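PDB 2Z1U: hydrogenase expression/formation protein HypE from Desulfovibrio vulgaris subsp. vulgaris, which binds ATP together with magnesium and probably acts in the maturation of hydrogenases. Local coordinates for residues His20-Ile23 against Ser24-Leu28; Arg29-Asn33 against Pro34-Thr38. All coordinates share one frame; numbering follows the deposited sequence.

Contact 1: residues His20-Ile23 against Ser24-Leu28; sequences HRLI and SDLFL. With ATP (adenosine-5'-triphosphate), chain D.
Helix 17-31 forms one wall of the adenine site, and in its middle, where Ile-23 meets Leu-28, the winding widens to a pi-type turn. Leu-28 N gives its hydrogen to Ile-23 O at 3.0 Å, with an almost linear N-H...O angle of 176°. Before this point the bonding is alpha-helical: Asp-25 N reaches Arg-21 O at 2.7 Å, and Ser-24 N bonds to His-20 O. Leu-22 O marks the change, taking Leu-26 N at 2.9 Å and, more weakly, Phe-27 N.

In this part of the helix, Ile-23 and Phe-27 face the nucleotide. With chi2 at 169°, the outer branch of Ile-23 is extended and lays CD1 3.2 Å from ATP C8, a tight contact, while CG2 lies by the ribose ring oxygen O4'. The Phe-27 ring is roughly parallel to the adenine, about 20° off, and the amino nitrogen N6 lies over the ring centre, 3.3 Å above its plane. A flat aromatic face suits this place because the amino group can lie over it, with the base displaced toward the side of CG and CD2. HypE has AIR-synthase-related domains, the N-terminal one of the PurM-like clan, and its ATP lies between subunits: Thr-222 and Arg-223 of the second subunit bond to the same nucleotide.

Away from the base, Leu-22 and Leu-26 run side by side, with CD2 of each 3.6 Å from the other, and Leu-26 continues onto Leu-107 and Val-111 of helix 104-121. On the exposed flank Arg-21 and Asp-25 meet through the aliphatic part of the arginine, CG to OD2, while their charged ends stay apart; polar chains suit this wetter side. A water donates to His-20 O at 2.7 Å and also bonds to Ser-24 OG, bridging one turn of the helix.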
loop_
_atom_site.group_PDB
_atom_site.type_symbol
_atom_site.label_atom_id
_atom_site.label_comp_id
_atom_site.label_asym_id
_atom_site.label_seq_id
_atom_site.Cartn_x
_atom_site.Cartn_y
_atom_site.Cartn_z
ATOM N N HIS A 20 14.539 6.483 -12.002
ATOM C CA HIS A 20 13.570 7.180 -12.841
ATOM C C HIS A 20 13.389 6.476 -14.191
ATOM O O HIS A 20 12.282 6.432 -14.725
ATOM C CB HIS A 20 13.953 8.659 -13.019
ATOM C CG HIS A 20 13.926 9.445 -11.743
ATOM N ND1 HIS A 20 15.035 9.603 -10.940
ATOM C CD2 HIS A 20 12.918 10.097 -11.115
ATOM C CE1 HIS A 20 14.715 10.321 -9.879
ATOM N NE2 HIS A 20 13.438 10.641 -9.965
ATOM N N ARG A 21 14.475 5.918 -14.723
ATOM C CA ARG A 21 14.432 5.124 -15.957
ATOM C C ARG A 21 13.553 3.867 -15.809
ATOM O O ARG A 21 12.682 3.600 -16.643
ATOM C CB ARG A 21 15.855 4.746 -16.372
ATOM C CG ARG A 21 15.979 4.237 -17.790
ATOM C CD ARG A 21 17.387 4.474 -18.397
ATOM N NE ARG A 21 18.508 4.016 -17.562
ATOM C CZ ARG A 21 18.758 2.746 -17.227
ATOM N NH1 ARG A 21 17.952 1.758 -17.614
ATOM N NH2 ARG A 21 19.814 2.462 -16.472
ATOM N N LEU A 22 13.778 3.104 -14.743
ATOM C CA LEU A 22 12.959 1.922 -14.460
ATOM C C LEU A 22 11.477 2.308 -14.404
ATOM O O LEU A 22 10.643 1.660 -15.024
ATOM C CB LEU A 22 13.362 1.298 -13.128
ATOM C CG LEU A 22 13.404 -0.214 -12.877
ATOM C CD1 LEU A 22 13.064 -0.480 -11.440
ATOM C CD2 LEU A 22 12.556 -1.087 -13.820
ATOM N N ILE A 23 11.166 3.373 -13.660
ATOM C CA ILE A 23 9.791 3.845 -13.500
ATOM C C ILE A 23 9.167 4.219 -14.855
ATOM O O ILE A 23 8.091 3.729 -15.182
ATOM C CB ILE A 23 9.696 5.019 -12.490
ATOM C CG1 ILE A 23 9.970 4.521 -11.068
ATOM C CG2 ILE A 23 8.326 5.689 -12.561
ATOM C CD1 ILE A 23 10.163 5.661 -10.045
ATOM N N SER A 24 9.838 5.060 -15.648
ATOM C CA SER A 24 9.294 5.435 -16.963
ATOM C C SER A 24 9.279 4.307 -17.988
ATOM O O SER A 24 8.276 4.100 -18.670
ATOM C CB SER A 24 9.980 6.686 -17.542
ATOM O OG SER A 24 9.542 7.840 -16.815
ATOM N N ASP A 25 10.382 3.576 -18.099
ATOM C CA ASP A 25 10.537 2.615 -19.194
ATOM C C ASP A 25 9.841 1.284 -18.943
ATOM O O ASP A 25 9.538 0.565 -19.887
ATOM C CB ASP A 25 12.013 2.382 -19.519
ATOM C CG ASP A 25 12.723 3.643 -20.008
ATOM O OD1 ASP A 25 12.077 4.703 -20.194
ATOM O OD2 ASP A 25 13.950 3.566 -20.200
ATOM N N LEU A 26 9.598 0.945 -17.678
ATOM C CA LEU A 26 8.931 -0.316 -17.378
ATOM C C LEU A 26 7.520 -0.122 -16.849
ATOM O O LEU A 26 6.556 -0.534 -17.498
ATOM C CB LEU A 26 9.748 -1.174 -16.402
ATOM C CG LEU A 26 9.125 -2.532 -16.026
ATOM C CD1 LEU A 26 8.987 -3.454 -17.241
ATOM C CD2 LEU A 26 9.923 -3.204 -14.929
ATOM N N PHE A 27 7.407 0.502 -15.677
ATOM C CA PHE A 27 6.120 0.603 -14.978
ATOM C C PHE A 27 5.105 1.438 -15.756
ATOM O O PHE A 27 4.012 0.953 -16.046
ATOM C CB PHE A 27 6.296 1.126 -13.543
ATOM C CG PHE A 27 7.096 0.209 -12.656
ATOM C CD1 PHE A 27 6.630 -1.076 -12.345
ATOM C CD2 PHE A 27 8.304 0.633 -12.104
ATOM C CE1 PHE A 27 7.372 -1.929 -11.521
ATOM C CE2 PHE A 27 9.054 -0.218 -11.278
ATOM C CZ PHE A 27 8.588 -1.498 -10.989
ATOM N N LEU A 28 5.476 2.672 -16.111
ATOM C CA LEU A 28 4.607 3.555 -16.900
ATOM C C LEU A 28 4.250 2.966 -18.255
ATOM O O LEU A 28 3.134 3.148 -18.742
ATOM C CB LEU A 28 5.259 4.927 -17.121
ATOM C CG LEU A 28 4.832 6.003 -16.133
ATOM C CD1 LEU A 28 5.140 5.594 -14.680
ATOM C CD2 LEU A 28 5.483 7.332 -16.506
HETATM P PG ATP D . 10.552 8.321 -2.137
HETATM O O1G ATP D . 9.925 6.939 -2.397
HETATM O O2G ATP D . 12.007 8.348 -2.489
HETATM O O3G ATP D . 10.241 8.906 -0.767
HETATM P PB ATP D . 8.466 9.682 -3.648
HETATM O O1B ATP D . 7.607 8.574 -3.004
HETATM O O2B ATP D . 8.017 11.102 -3.488
HETATM O O3B ATP D . 9.973 9.414 -3.175
HETATM P PA ATP D . 9.003 8.039 -5.912
HETATM O O1A ATP D . 10.471 8.252 -6.271
HETATM O O2A ATP D . 8.785 6.817 -5.064
HETATM O O3A ATP D . 8.437 9.419 -5.235
HETATM O "O5'" ATP D . 8.082 8.033 -7.185
HETATM C "C5'" ATP D . 8.315 8.898 -8.305
HETATM C "C4'" ATP D . 7.141 8.729 -9.245
HETATM O "O4'" ATP D . 7.231 7.395 -9.785
HETATM C "C3'" ATP D . 5.800 8.825 -8.536
HETATM O "O3'" ATP D . 4.877 9.499 -9.413
HETATM C "C2'" ATP D . 5.347 7.373 -8.352
HETATM O "O2'" ATP D . 3.923 7.287 -8.422
HETATM C "C1'" ATP D . 6.019 6.653 -9.538
HETATM N N9 ATP D . 6.401 5.246 -9.241
HETATM C C8 ATP D . 7.435 4.818 -8.502
HETATM N N7 ATP D . 7.470 3.465 -8.476
HETATM C C5 ATP D . 6.405 3.048 -9.184
HETATM C C6 ATP D . 5.828 1.734 -9.555
HETATM N N6 ATP D . 6.411 0.601 -9.107
HETATM N N1 ATP D . 4.736 1.730 -10.313
HETATM C C2 ATP D . 4.121 2.842 -10.763
HETATM N N3 ATP D . 4.612 4.069 -10.467
HETATM C C4 ATP D . 5.724 4.205 -9.701
HETATM O O HOH W 1 10.527 8.318 -13.948
#

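Contact 2: residues Arg29-Asn33 against Pro34-Thr38. With ATP (adenosine-5'-triphosphate), chain D.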
loop_
_atom_site.group_PDB
_atom_site.type_symbol
_atom_site.label_atom_id
_atom_site.label_comp_id
_atom_site.label_asym_id
_atom_site.label_seq_id
_atom_site.Cartn_x
_atom_site.Cartn_y
_atom_site.Cartn_z
ATOM N N ARG A 29 5.200 2.261 -18.859
ATOM C CA ARG A 29 4.970 1.665 -20.170
ATOM C C ARG A 29 3.820 0.667 -20.095
ATOM O O ARG A 29 2.890 0.715 -20.903
ATOM C CB ARG A 29 6.239 0.998 -20.691
ATOM C CG ARG A 29 6.205 0.698 -22.184
ATOM C CD ARG A 29 7.531 0.125 -22.664
ATOM N NE ARG A 29 7.474 -1.338 -22.678
ATOM C CZ ARG A 29 8.134 -2.148 -21.851
ATOM N NH1 ARG A 29 8.951 -1.663 -20.923
ATOM N NH2 ARG A 29 7.994 -3.462 -21.973
ATOM N N HIS A 30 3.875 -0.223 -19.109
ATOM C CA HIS A 30 2.844 -1.252 -18.942
ATOM C C HIS A 30 1.525 -0.767 -18.332
ATOM O O HIS A 30 0.454 -1.297 -18.662
ATOM C CB HIS A 30 3.391 -2.432 -18.133
ATOM C CG HIS A 30 4.324 -3.310 -18.905
ATOM N ND1 HIS A 30 3.886 -4.395 -19.633
ATOM C CD2 HIS A 30 5.668 -3.262 -19.073
ATOM C CE1 HIS A 30 4.920 -4.978 -20.215
ATOM N NE2 HIS A 30 6.012 -4.311 -19.891
ATOM N N PHE A 31 1.604 0.223 -17.440
ATOM C CA PHE A 31 0.417 0.724 -16.726
ATOM C C PHE A 31 -0.279 1.866 -17.482
ATOM O O PHE A 31 -1.434 2.203 -17.180
ATOM C CB PHE A 31 0.778 1.144 -15.294
ATOM C CG PHE A 31 1.418 0.039 -14.462
ATOM C CD1 PHE A 31 1.256 -1.309 -14.799
ATOM C CD2 PHE A 31 2.174 0.355 -13.336
ATOM C CE1 PHE A 31 1.850 -2.316 -14.032
ATOM C CE2 PHE A 31 2.759 -0.651 -12.561
ATOM C CZ PHE A 31 2.589 -1.985 -12.911
ATOM N N ASP A 32 0.453 2.425 -18.449
ATOM C CA ASP A 32 0.017 3.436 -19.445
ATOM C C ASP A 32 -1.314 4.139 -19.185
ATOM O O ASP A 32 -2.370 3.651 -19.602
ATOM C CB ASP A 32 0.002 2.811 -20.851
ATOM C CG ASP A 32 0.362 3.799 -21.942
ATOM O OD1 ASP A 32 0.284 5.034 -21.725
ATOM O OD2 ASP A 32 0.741 3.327 -23.041
ATOM N N ASN A 33 -1.243 5.278 -18.491
ATOM C CA ASN A 33 -2.391 6.164 -18.300
ATOM C C ASN A 33 -1.916 7.556 -17.881
ATOM O O ASN A 33 -0.837 7.682 -17.296
ATOM C CB ASN A 33 -3.409 5.559 -17.310
ATOM C CG ASN A 33 -2.910 5.547 -15.871
ATOM O OD1 ASN A 33 -3.066 6.529 -15.150
ATOM N ND2 ASN A 33 -2.326 4.431 -15.448
ATOM N N PRO A 34 -2.705 8.606 -18.186
ATOM C CA PRO A 34 -2.212 9.974 -17.974
ATOM C C PRO A 34 -2.251 10.433 -16.521
ATOM O O PRO A 34 -1.654 11.462 -16.193
ATOM C CB PRO A 34 -3.142 10.831 -18.839
ATOM C CG PRO A 34 -4.402 10.064 -18.915
ATOM C CD PRO A 34 -4.072 8.592 -18.744
ATOM N N ILE A 35 -2.944 9.680 -15.662
ATOM C CA ILE A 35 -2.914 9.956 -14.221
ATOM C C ILE A 35 -1.562 9.567 -13.636
ATOM O O ILE A 35 -0.905 10.406 -13.029
ATOM C CB ILE A 35 -4.070 9.305 -13.439
ATOM C CG1 ILE A 35 -5.420 9.751 -14.022
ATOM C CG2 ILE A 35 -3.961 9.647 -11.948
ATOM C CD1 ILE A 35 -6.652 9.157 -13.312
ATOM N N LEU A 36 -1.160 8.309 -13.805
ATOM C CA LEU A 36 0.214 7.864 -13.497
ATOM C C LEU A 36 1.305 8.692 -14.214
ATOM O O LEU A 36 2.339 9.031 -13.618
ATOM C CB LEU A 36 0.397 6.385 -13.882
ATOM C CG LEU A 36 1.756 5.767 -13.530
ATOM C CD1 LEU A 36 2.079 5.938 -12.028
ATOM C CD2 LEU A 36 1.816 4.312 -13.946
ATOM N N GLY A 37 1.069 8.998 -15.493
ATOM C CA GLY A 37 2.068 9.669 -16.354
ATOM C C GLY A 37 2.540 10.995 -15.780
ATOM O O GLY A 37 3.621 11.474 -16.068
ATOM N N THR A 38 1.710 11.573 -14.932
ATOM C CA THR A 38 2.000 12.828 -14.274
ATOM C C THR A 38 3.324 12.774 -13.445
ATOM O O THR A 38 4.052 13.773 -13.348
ATOM C CB THR A 38 0.754 13.193 -13.436
ATOM O OG1 THR A 38 0.457 14.576 -13.576
ATOM C CG2 THR A 38 0.911 12.820 -12.015
HETATM P PG ATP D . 10.552 8.321 -2.137
HETATM O O1G ATP D . 9.925 6.939 -2.397
HETATM O O2G ATP D . 12.007 8.348 -2.489
HETATM O O3G ATP D . 10.241 8.906 -0.767
HETATM P PB ATP D . 8.466 9.682 -3.648
HETATM O O1B ATP D . 7.607 8.574 -3.004
HETATM O O2B ATP D . 8.017 11.102 -3.488
HETATM O O3B ATP D . 9.973 9.414 -3.175
HETATM P PA ATP D . 9.003 8.039 -5.912
HETATM O O1A ATP D . 10.471 8.252 -6.271
HETATM O O2A ATP D . 8.785 6.817 -5.064
HETATM O O3A ATP D . 8.437 9.419 -5.235
HETATM O "O5'" ATP D . 8.082 8.033 -7.185
HETATM C "C5'" ATP D . 8.315 8.898 -8.305
HETATM C "C4'" ATP D . 7.141 8.729 -9.245
HETATM O "O4'" ATP D . 7.231 7.395 -9.785
HETATM C "C3'" ATP D . 5.800 8.825 -8.536
HETATM O "O3'" ATP D . 4.877 9.499 -9.413
HETATM C "C2'" ATP D . 5.347 7.373 -8.352
HETATM O "O2'" ATP D . 3.923 7.287 -8.422
HETATM C "C1'" ATP D . 6.019 6.653 -9.538
HETATM N N9 ATP D . 6.401 5.246 -9.241
HETATM C C8 ATP D . 7.435 4.818 -8.502
HETATM N N7 ATP D . 7.470 3.465 -8.476
HETATM C C5 ATP D . 6.405 3.048 -9.184
HETATM C C6 ATP D . 5.828 1.734 -9.555
HETATM N N6 ATP D . 6.411 0.601 -9.107
HETATM N N1 ATP D . 4.736 1.730 -10.313
HETATM C C2 ATP D . 4.121 2.842 -10.763
HETATM N N3 ATP D . 4.612 4.069 -10.467
HETATM C C4 ATP D . 5.724 4.205 -9.701
#
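OD1 of Asn-33 receives two backbone N-H groups from the next short helix: Leu-36 N at 2.9 Å, with a nearly straight N-H...O angle of 169°, and Ile-35 N at 3.2 Å in a weak, bent bond. Leu-36 N sits well above the plane of the amide carbonyl. This is an N-cap, in which a side-chain oxygen serves N-H groups of the first turn that have no preceding carbonyl to bond to. Asparagine suits the position because its short chain brings OD1 to the N-H groups ahead, with chi1 of 71° placing CG between the backbone N and the carbonyl carbon, while the amide also supplies an N-H donor at ND2, which a carboxylate could not.

The other end of the amide is held as well. ND2 donates to Phe-31 O at 3.0 Å and also to Ile-125 O, so the buried group is fixed against flipping. Asn-33 O in turn accepts Gly-37 N at 2.9 Å, closing the first turn. Pro-34, at the opening position of the helix, has no N-H that would need a partner.

Leu-36, whose N-H is capped, lies between Phe-31 and the nucleotide. Its CD2 packs on Phe-31 CB at 3.6 Å, and its other methyl, CD1, touches ATP N3 at 3.5 Å. Phe-31 meets the base with its ring edge, ATP N1 lying in the plane of the ring 3.8 Å from CE2.

Around this corner, Phe-31 packs on Met-114 of helix 104-121 and Cys-94 of strand 87-99, while Ile-35 reaches Val-126 of strand 124-133 and Ala-43 and Leu-45 of strand 43-46.

How the contacts relate
Contact 1 lies within helix 17-31, whereas contact 2 follows that helix to its end and into helix 34-37. Their centres are 10 Å apart, and they join where Leu-28 CD1 packs on Leu-36 CG at 3.6 Å. Both combine buried apolar residues with an exposed flank, and both touch the same ATP: contact 1 brings a ring face and a branched aliphatic chain, contact 2 a ring edge and a leucine methyl. Their polar chemistry differs with place. Mid-helix, backbone atoms bond to one another, with one water joining in; at the chain reversal a buried asparagine amide bonds to backbone atoms on both sides.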